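Local coordinates for general Secretion Pathway Protein (Vibrio vulnificus, PDB 4G54), which belongs to the type II secretion system as a periplasmic domain of the EpsAB fusion protein and probably binds peptidoglycan, at residues 130-135 and 198-203. Numbering follows the deposited sequence.
Sequences WPMPLR and RLQHMV
Over one face of the Trp130 indole stands the imidazole of His201, edge on: ND1 lies 3.7 Å from CD2 of Trp130, and the planes meet at 80°, a T-shaped pair. CA of His201 covers the five-membered ring of the same indole in a CH-pi contact. The torsion of His201 (chi1 -177°) sets CG opposite the backbone N and turns the ND1 edge onto the indole face; its imidazole also makes an edge-to-face pair with His77. A broad indole suits this place because it can receive both a ring edge and a helix backbone.

A third flat group, the amide of Gln200, holds the N-H and C=O of Leu134 with its two ends. Leu134 N donates to OE1 of Gln200 at 2.8 Å, and NE2 of Gln200 returns a nearly straight bond (174°) to Leu134 O at 2.9 Å, with that oxygen almost exactly in the amide plane. Nonpolar carbons suit the amide's faces: Met132 CG packs over one, 3.4 Å from NE2 of Gln200, and Leu134 CB lies on the opposite side. The extended glutamine chain gives the reach from helix to loop. A water 2.8 Å from both Pro131 O and Val203 O lies between them.

Helix 193-202, mostly within the putative peptidoglycan-binding family region, is thus joined to strand 125-131 of the six-stranded antiparallel sheet, in the GspA, peptidase C39-like region, and to the following loop. Because NE2 of Gln200 also bonds Leu196 O, three hydrogen bonds fix the rotation of a buried amide, giving an irregular loop a defined polar partner.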
loop_
_atom_site.group_PDB
_atom_site.type_symbol
_atom_site.label_atom_id
_atom_site.label_comp_id
_atom_site.label_asym_id
_atom_site.label_seq_id
_atom_site.Cartn_x
_atom_site.Cartn_y
_atom_site.Cartn_z
ATOM N N TRP A 130 -0.945 -1.688 -3.245
ATOM C CA TRP A 130 -0.776 -2.459 -1.962
ATOM C C TRP A 130 -0.940 -3.918 -2.288
ATOM O O TRP A 130 -1.640 -4.307 -3.244
ATOM C CB TRP A 130 -1.845 -2.078 -0.866
ATOM C CG TRP A 130 -3.227 -2.335 -1.204
ATOM C CD1 TRP A 130 -3.962 -3.368 -0.710
ATOM C CD2 TRP A 130 -4.093 -1.611 -2.056
ATOM N NE1 TRP A 130 -5.256 -3.308 -1.153
ATOM C CE2 TRP A 130 -5.348 -2.261 -2.024
ATOM C CE3 TRP A 130 -3.956 -0.459 -2.851
ATOM C CZ2 TRP A 130 -6.476 -1.810 -2.707
ATOM C CZ3 TRP A 130 -5.080 -0.007 -3.581
ATOM C CH2 TRP A 130 -6.317 -0.651 -3.480
ATOM N N PRO A 131 -0.261 -4.768 -1.518
ATOM C CA PRO A 131 -0.451 -6.229 -1.711
ATOM C C PRO A 131 -1.833 -6.719 -1.272
ATOM O O PRO A 131 -2.337 -6.376 -0.160
ATOM C CB PRO A 131 0.661 -6.818 -0.779
ATOM C CG PRO A 131 0.879 -5.775 0.289
ATOM C CD PRO A 131 0.653 -4.432 -0.436
ATOM N N MET A 132 -2.455 -7.543 -2.097
ATOM C CA MET A 132 -3.798 -8.085 -1.737
ATOM C C MET A 132 -3.824 -9.517 -2.174
ATOM O O MET A 132 -4.476 -9.868 -3.131
ATOM C CB MET A 132 -4.912 -7.216 -2.375
ATOM C CG MET A 132 -6.233 -7.753 -1.770
ATOM S SD MET A 132 -7.492 -6.538 -2.361
ATOM C CE MET A 132 -8.844 -7.363 -1.613
ATOM N N PRO A 133 -3.183 -10.418 -1.425
ATOM C CA PRO A 133 -3.199 -11.841 -1.760
ATOM C C PRO A 133 -4.519 -12.552 -1.551
ATOM O O PRO A 133 -4.714 -13.627 -2.151
ATOM C CB PRO A 133 -2.165 -12.413 -0.817
ATOM C CG PRO A 133 -2.181 -11.542 0.435
ATOM C CD PRO A 133 -2.287 -10.163 -0.300
ATOM N N LEU A 134 -5.432 -11.937 -0.760
ATOM C CA LEU A 134 -6.708 -12.597 -0.446
ATOM C C LEU A 134 -7.837 -11.911 -1.169
ATOM O O LEU A 134 -8.170 -10.736 -0.867
ATOM C CB LEU A 134 -7.008 -12.635 1.061
ATOM C CG LEU A 134 -5.854 -13.176 1.885
ATOM C CD1 LEU A 134 -6.302 -13.251 3.438
ATOM C CD2 LEU A 134 -5.569 -14.650 1.406
ATOM N N ARG A 135 -8.343 -12.565 -2.193
ATOM C CA ARG A 135 -9.298 -11.883 -3.089
ATOM C C ARG A 135 -10.581 -12.666 -3.187
ATOM O O ARG A 135 -11.413 -12.332 -4.052
ATOM C CB ARG A 135 -8.726 -11.826 -4.531
ATOM C CG ARG A 135 -7.378 -11.060 -4.579
ATOM C CD ARG A 135 -7.488 -9.803 -5.230
ATOM N NE ARG A 135 -6.163 -9.173 -5.383
ATOM C CZ ARG A 135 -5.790 -8.524 -6.450
ATOM N NH1 ARG A 135 -6.632 -8.445 -7.499
ATOM N NH2 ARG A 135 -4.570 -7.902 -6.462
ATOM N N ARG A 198 -10.536 -3.980 3.541
ATOM C CA ARG A 198 -10.005 -3.098 4.565
ATOM C C ARG A 198 -8.770 -3.660 5.226
ATOM O O ARG A 198 -7.810 -2.918 5.408
ATOM C CB ARG A 198 -11.100 -2.923 5.592
ATOM C CG ARG A 198 -10.771 -1.942 6.799
ATOM C CD ARG A 198 -10.622 -0.466 6.297
ATOM N NE ARG A 198 -11.957 -0.013 5.859
ATOM C CZ ARG A 198 -13.000 0.316 6.633
ATOM N NH1 ARG A 198 -14.212 0.599 6.105
ATOM N NH2 ARG A 198 -12.926 0.336 7.958
ATOM N N LEU A 199 -8.782 -4.977 5.557
ATOM C CA LEU A 199 -7.642 -5.572 6.255
ATOM C C LEU A 199 -6.359 -5.421 5.422
ATOM O O LEU A 199 -5.297 -4.998 5.938
ATOM C CB LEU A 199 -7.935 -7.079 6.464
ATOM C CG LEU A 199 -6.786 -7.802 7.133
ATOM C CD1 LEU A 199 -6.540 -7.286 8.589
ATOM C CD2 LEU A 199 -7.237 -9.264 7.213
ATOM N N GLN A 200 -6.481 -5.708 4.098
ATOM C CA GLN A 200 -5.237 -5.753 3.326
ATOM C C GLN A 200 -4.818 -4.366 2.853
ATOM O O GLN A 200 -3.614 -4.121 2.578
ATOM C CB GLN A 200 -5.458 -6.676 2.112
ATOM C CG GLN A 200 -5.417 -8.126 2.657
ATOM C CD GLN A 200 -5.926 -9.053 1.535
ATOM O OE1 GLN A 200 -5.129 -9.734 0.911
ATOM N NE2 GLN A 200 -7.227 -9.020 1.223
ATOM N N HIS A 201 -5.734 -3.374 2.800
ATOM C CA HIS A 201 -5.243 -2.028 2.534
ATOM C C HIS A 201 -4.534 -1.477 3.780
ATOM O O HIS A 201 -3.607 -0.674 3.647
ATOM C CB HIS A 201 -6.442 -1.170 2.083
ATOM C CG HIS A 201 -6.037 0.227 1.707
ATOM N ND1 HIS A 201 -5.600 0.620 0.460
ATOM C CD2 HIS A 201 -5.982 1.325 2.508
ATOM C CE1 HIS A 201 -5.291 1.918 0.497
ATOM N NE2 HIS A 201 -5.485 2.359 1.729
ATOM N N MET A 202 -4.906 -1.941 4.997
ATOM C CA MET A 202 -4.272 -1.376 6.220
ATOM C C MET A 202 -2.928 -2.007 6.517
ATOM O O MET A 202 -1.975 -1.304 6.965
ATOM C CB MET A 202 -5.247 -1.653 7.402
ATOM C CG MET A 202 -6.553 -0.845 7.471
ATOM S SD MET A 202 -7.488 -1.459 8.919
ATOM C CE MET A 202 -6.282 -1.099 10.220
ATOM N N VAL A 203 -2.804 -3.343 6.296
ATOM C CA VAL A 203 -1.543 -4.017 6.733
ATOM C C VAL A 203 -1.089 -4.986 5.660
ATOM O O VAL A 203 -1.870 -5.463 4.841
ATOM C CB VAL A 203 -1.695 -4.822 8.104
ATOM C CG1 VAL A 203 -1.958 -3.859 9.312
ATOM C CG2 VAL A 203 -2.765 -5.849 7.984
HETATM O O HOH W 1 -1.873 -7.124 2.527
#